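PDB 4IC6: protease Do-like 8, chloroplastic from Arabidopsis thaliana, which probably cleaves proteins in the chloroplast thylakoid as a serine endopeptidase of the S1C (Deg/HtrA) family. Local coordinates for residues A121-D126 with T185-G190; R179-Q184 with F234-S239. The protein carries 1 engineered substitution. All coordinates share one frame; numbering follows the deposited sequence.

Contact 1 (A121-D126 with T185-G190); sequences ADRAKD and TGVTIG
Two places in this contact are tightly packed: Arg123 on Thr185, and Ile189 against the turn. Arg123 crosses Thr185 obliquely, with NE 3.1 Å from CG2 of Thr185. Its CG, anti to the backbone N (chi1 179°), sends the chain outward, and the guanidinium edge meets the Thr185 carbonyl. NH2 of Arg123 donates to Thr185 O at 2.8 Å, in the carbonyl plane and on a lone pair. CD1 of Ile189 lies 3.5 Å from Asp126 CB, and its CG1 3.5 Å from Ala124 O. Asp126 is predicted to belong to the charge relay system. His83 N and Ser183 OG hold its carboxylate through OD1 and OD2. Elsewhere water joins the two backbones: one between Arg123 O and Val187 O, another between Ala124 O and Thr188 O. The end at Lys125 and Gly190 is looser. Lys125 NZ stays 3.9 Å from Gly190 O, and two more waters link it to Gly190 O and N. An Asx motif, Lys125 N to Asp122 OD2, overlaps the type I turn from Arg123 to Asp126. The turn leads from strand 111-122 to strand 127-131 of one barrel. Lys125 also touches helix 238-251, while Ile189 on strand 188-189 pairs with Ile181 on strand 179-182.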
loop_
_atom_site.group_PDB
_atom_site.type_symbol
_atom_site.label_atom_id
_atom_site.label_comp_id
_atom_site.label_asym_id
_atom_site.label_seq_id
_atom_site.Cartn_x
_atom_site.Cartn_y
_atom_site.Cartn_z
ATOM N N ALA A 121 9.547 -4.157 34.807
ATOM C CA ALA A 121 9.476 -4.378 33.377
ATOM C C ALA A 121 10.899 -4.350 32.846
ATOM O O ALA A 121 11.755 -3.690 33.423
ATOM C CB ALA A 121 8.639 -3.278 32.739
ATOM N N ASP A 122 11.161 -5.075 31.763
ATOM C CA ASP A 122 12.465 -5.011 31.109
ATOM C C ASP A 122 12.274 -4.922 29.600
ATOM O O ASP A 122 11.919 -5.902 28.947
ATOM C CB ASP A 122 13.325 -6.231 31.464
ATOM C CG ASP A 122 14.729 -6.156 30.860
ATOM O OD1 ASP A 122 15.467 -5.183 31.143
ATOM O OD2 ASP A 122 15.097 -7.070 30.081
ATOM N N ARG A 123 12.512 -3.740 29.051
ATOM C CA ARG A 123 12.263 -3.509 27.634
ATOM C C ARG A 123 13.147 -4.376 26.728
ATOM O O ARG A 123 12.680 -4.914 25.720
ATOM C CB ARG A 123 12.431 -2.024 27.314
ATOM C CG ARG A 123 12.217 -1.700 25.857
ATOM C CD ARG A 123 11.928 -0.226 25.594
ATOM N NE ARG A 123 10.938 -0.152 24.521
ATOM C CZ ARG A 123 10.021 0.798 24.380
ATOM N NH1 ARG A 123 9.960 1.812 25.240
ATOM N NH2 ARG A 123 9.165 0.723 23.367
ATOM N N ALA A 124 14.412 -4.528 27.104
ATOM C CA ALA A 124 15.374 -5.287 26.303
ATOM C C ALA A 124 14.915 -6.717 26.015
ATOM O O ALA A 124 15.119 -7.222 24.919
ATOM C CB ALA A 124 16.743 -5.283 26.979
ATOM N N LYS A 125 14.301 -7.380 26.992
ATOM C CA LYS A 125 13.778 -8.732 26.775
ATOM C C LYS A 125 12.258 -8.778 26.573
ATOM O O LYS A 125 11.675 -9.861 26.524
ATOM C CB LYS A 125 14.199 -9.675 27.912
ATOM C CG LYS A 125 15.714 -9.847 28.062
ATOM C CD LYS A 125 16.312 -10.454 26.774
ATOM C CE LYS A 125 17.742 -10.952 26.982
ATOM N NZ LYS A 125 18.251 -11.698 25.776
ATOM N N ASP A 126 11.636 -7.606 26.437
ATOM C CA ASP A 126 10.183 -7.495 26.253
ATOM C C ASP A 126 9.425 -8.328 27.278
ATOM O O ASP A 126 8.596 -9.168 26.920
ATOM C CB ASP A 126 9.756 -7.936 24.839
ATOM C CG ASP A 126 8.350 -7.466 24.484
ATOM O OD1 ASP A 126 7.664 -6.890 25.367
ATOM O OD2 ASP A 126 7.927 -7.684 23.327
ATOM N N THR A 185 8.171 -3.921 20.639
ATOM C CA THR A 185 8.795 -2.941 21.533
ATOM C C THR A 185 9.691 -1.959 20.774
ATOM O O THR A 185 9.979 -0.847 21.249
ATOM C CB THR A 185 9.643 -3.675 22.595
ATOM O OG1 THR A 185 8.842 -3.933 23.755
ATOM C CG2 THR A 185 10.827 -2.839 23.002
ATOM N N GLY A 186 10.135 -2.368 19.594
ATOM C CA GLY A 186 11.122 -1.603 18.845
ATOM C C GLY A 186 12.551 -2.083 19.092
ATOM O O GLY A 186 13.503 -1.560 18.516
ATOM N N VAL A 187 12.705 -3.078 19.959
ATOM C CA VAL A 187 14.020 -3.532 20.395
ATOM C C VAL A 187 14.180 -5.002 20.070
ATOM O O VAL A 187 13.376 -5.818 20.519
ATOM C CB VAL A 187 14.165 -3.383 21.915
ATOM C CG1 VAL A 187 15.508 -3.951 22.386
ATOM C CG2 VAL A 187 14.018 -1.918 22.311
ATOM N N THR A 188 15.203 -5.368 19.299
ATOM C CA THR A 188 15.315 -6.780 18.952
ATOM C C THR A 188 15.912 -7.611 20.069
ATOM O O THR A 188 16.840 -7.197 20.756
ATOM C CB THR A 188 16.014 -7.038 17.601
ATOM O OG1 THR A 188 17.027 -8.042 17.755
ATOM C CG2 THR A 188 16.608 -5.801 17.098
ATOM N N ILE A 189 15.332 -8.785 20.253
ATOM C CA ILE A 189 15.712 -9.688 21.316
ATOM C C ILE A 189 16.457 -10.840 20.682
ATOM O O ILE A 189 15.970 -11.440 19.712
ATOM C CB ILE A 189 14.450 -10.225 22.003
ATOM C CG1 ILE A 189 13.553 -9.064 22.453
ATOM C CG2 ILE A 189 14.793 -11.118 23.161
ATOM C CD1 ILE A 189 12.107 -9.496 22.726
ATOM N N GLY A 190 17.642 -11.149 21.208
ATOM C CA GLY A 190 18.445 -12.236 20.665
ATOM C C GLY A 190 18.092 -13.529 21.362
ATOM O O GLY A 190 17.488 -13.508 22.438
HETATM O O HOH W 1 12.095 -5.999 22.994
HETATM O O HOH W 2 17.425 -6.743 23.523
HETATM O O HOH W 3 16.590 -13.819 25.020
HETATM O O HOH W 4 18.378 -9.521 23.885
#

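Contact 2 (R179-Q184 with F234-S239); sequences RDIFSQ and FAIPSS
Ile181 and Phe234 pass each other in opposite directions, and their side chains meet near the backbone. CB of Phe234 is 4.0 Å from both CG1 and CG2 of Ile181. The two branches of the isoleucine therefore share this one methylene. CG1 of Ile181 is anti to its carbonyl carbon (chi1 -55°), and from there CD1 extends on along the other chain. CD1 comes to 3.5 Å from the carbonyl O of Ala235. It also lies 4.2 Å from CG1 of Ile236. The Phe234 ring lies across strand 179-182, near Arg179 and Asp180. At its edge, near the ring plane, CE1 is 4.1 Å from CB of Arg179. The same CE1 is 3.9 Å from the carbonyl O of Asp180, which approaches obliquely. No hydrogen bond crosses between the segments, so side-chain packing makes the contact. With an alanine in place of Ile181, a gap would probably open beside Phe234 CB, and Ile236 CG1 would lose the CD1 contact. Arg179 gives only the base of its side chain to the ring. The chain bends at chi2 (-93°), and NH1 forms a salt bridge with Asp166 of the second subunit. The two strands cross at -112°, with their axes 7.8 Å apart at closest approach. Strand 233-237 belongs to the second six-stranded barrel of the chymotrypsin-like protease fold and runs into helix 238-251, with Pro237 at the N-cap position. Strand 179-182 crosses it and pairs with strand 188-189.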
loop_
_atom_site.group_PDB
_atom_site.type_symbol
_atom_site.label_atom_id
_atom_site.label_comp_id
_atom_site.label_asym_id
_atom_site.label_seq_id
_atom_site.Cartn_x
_atom_site.Cartn_y
_atom_site.Cartn_z
ATOM N N ARG A 179 17.071 -17.161 17.241
ATOM C CA ARG A 179 16.771 -16.196 16.181
ATOM C C ARG A 179 16.385 -14.843 16.761
ATOM O O ARG A 179 15.766 -14.777 17.829
ATOM C CB ARG A 179 15.614 -16.734 15.310
ATOM C CG ARG A 179 16.060 -17.650 14.157
ATOM C CD ARG A 179 16.268 -16.828 12.849
ATOM N NE ARG A 179 16.577 -17.644 11.667
ATOM C CZ ARG A 179 17.467 -18.629 11.697
ATOM N NH1 ARG A 179 18.093 -18.895 12.835
ATOM N NH2 ARG A 179 17.746 -19.341 10.609
ATOM N N ASP A 180 16.726 -13.760 16.070
ATOM C CA ASP A 180 16.360 -12.433 16.579
ATOM C C ASP A 180 14.854 -12.203 16.538
ATOM O O ASP A 180 14.195 -12.520 15.545
ATOM C CB ASP A 180 17.060 -11.325 15.796
ATOM C CG ASP A 180 18.549 -11.289 16.051
ATOM O OD1 ASP A 180 18.980 -11.885 17.063
ATOM O OD2 ASP A 180 19.275 -10.674 15.240
ATOM N N ILE A 181 14.314 -11.629 17.604
ATOM C CA ILE A 181 12.901 -11.314 17.666
ATOM C C ILE A 181 12.753 -9.826 17.481
ATOM O O ILE A 181 13.204 -9.038 18.325
ATOM C CB ILE A 181 12.325 -11.664 19.052
ATOM C CG1 ILE A 181 12.611 -13.130 19.393
ATOM C CG2 ILE A 181 10.827 -11.351 19.120
ATOM C CD1 ILE A 181 11.915 -13.599 20.685
ATOM N N PHE A 182 12.113 -9.414 16.392
ATOM C CA PHE A 182 11.945 -7.985 16.140
ATOM C C PHE A 182 10.688 -7.480 16.822
ATOM O O PHE A 182 9.675 -7.170 16.184
ATOM C CB PHE A 182 11.982 -7.712 14.637
ATOM C CG PHE A 182 13.287 -8.103 14.017
ATOM C CD1 PHE A 182 14.456 -7.450 14.377
ATOM C CD2 PHE A 182 13.358 -9.144 13.106
ATOM C CE1 PHE A 182 15.682 -7.825 13.821
ATOM C CE2 PHE A 182 14.573 -9.525 12.548
ATOM C CZ PHE A 182 15.737 -8.861 12.904
ATOM N N SER A 183 10.795 -7.404 18.143
ATOM C CA SER A 183 9.665 -7.179 19.029
ATOM C C SER A 183 8.957 -5.883 18.708
ATOM O O SER A 183 9.585 -4.909 18.320
ATOM C CB SER A 183 10.152 -7.129 20.487
ATOM O OG SER A 183 9.157 -6.573 21.333
ATOM N N GLN A 184 7.649 -5.850 18.914
ATOM C CA GLN A 184 6.919 -4.621 18.682
ATOM C C GLN A 184 7.283 -3.559 19.722
ATOM O O GLN A 184 6.793 -2.432 19.679
ATOM C CB GLN A 184 5.417 -4.894 18.615
ATOM C CG GLN A 184 5.035 -5.743 17.403
ATOM C CD GLN A 184 3.531 -5.819 17.212
ATOM O OE1 GLN A 184 2.766 -5.224 17.980
ATOM N NE2 GLN A 184 3.097 -6.555 16.197
ATOM N N PHE A 234 7.436 -15.946 16.884
ATOM C CA PHE A 234 8.552 -15.962 17.828
ATOM C C PHE A 234 8.101 -15.960 19.273
ATOM O O PHE A 234 7.035 -15.449 19.583
ATOM C CB PHE A 234 9.469 -14.757 17.582
ATOM C CG PHE A 234 10.063 -14.752 16.211
ATOM C CD1 PHE A 234 11.283 -15.380 15.958
ATOM C CD2 PHE A 234 9.366 -14.189 15.160
ATOM C CE1 PHE A 234 11.811 -15.421 14.658
ATOM C CE2 PHE A 234 9.874 -14.233 13.860
ATOM C CZ PHE A 234 11.100 -14.851 13.617
ATOM N N ALA A 235 8.935 -16.533 20.134
ATOM C CA ALA A 235 8.733 -16.487 21.596
ATOM C C ALA A 235 10.063 -16.284 22.313
ATOM O O ALA A 235 11.102 -16.808 21.892
ATOM C CB ALA A 235 8.054 -17.777 22.103
ATOM N N ILE A 236 10.029 -15.522 23.400
ATOM C CA ILE A 236 11.179 -15.408 24.279
ATOM C C ILE A 236 11.396 -16.740 24.992
ATOM O O ILE A 236 10.471 -17.293 25.584
ATOM C CB ILE A 236 10.916 -14.304 25.306
ATOM C CG1 ILE A 236 10.442 -13.044 24.577
ATOM C CG2 ILE A 236 12.167 -14.009 26.129
ATOM C CD1 ILE A 236 9.746 -12.001 25.511
ATOM N N PRO A 237 12.626 -17.272 24.949
ATOM C CA PRO A 237 12.832 -18.603 25.534
ATOM C C PRO A 237 12.645 -18.603 27.060
ATOM O O PRO A 237 13.007 -17.640 27.719
ATOM C CB PRO A 237 14.283 -18.940 25.162
ATOM C CG PRO A 237 14.939 -17.639 24.942
ATOM C CD PRO A 237 13.869 -16.687 24.424
ATOM N N SER A 238 12.110 -19.693 27.599
ATOM C CA SER A 238 11.902 -19.811 29.034
ATOM C C SER A 238 13.209 -19.617 29.816
ATOM O O SER A 238 13.187 -19.171 30.962
ATOM C CB SER A 238 11.269 -21.157 29.375
ATOM O OG SER A 238 12.067 -22.224 28.897
ATOM N N SER A 239 14.343 -19.942 29.204
ATOM C CA SER A 239 15.627 -19.750 29.875
ATOM C C SER A 239 15.830 -18.274 30.170
ATOM O O SER A 239 16.357 -17.910 31.214
ATOM C CB SER A 239 16.789 -20.272 29.035
ATOM O OG SER A 239 16.886 -19.555 27.816
#

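How the contacts relate
The two contacts lie side by side, their centres 9 Å apart, and their segments alternate along the chain. Strands 179-182 and 188-189 join them through the bond between Ile181 N and Ile189 O, 2.7 Å. A second bond, 2.6 Å from Ser183 OG to Asp126 OD2, ties segment 179-184 to the predicted charge relay aspartate of contact 1. Ile236 CD1 also packs against the turn, 3.1 Å from Lys125 O and 3.4 Å from Asp126 O. The side chain of Asp126 is about 4 Å from that of His83 and about 8 Å from that of Ala204, an engineered residue at the predicted third site of the relay.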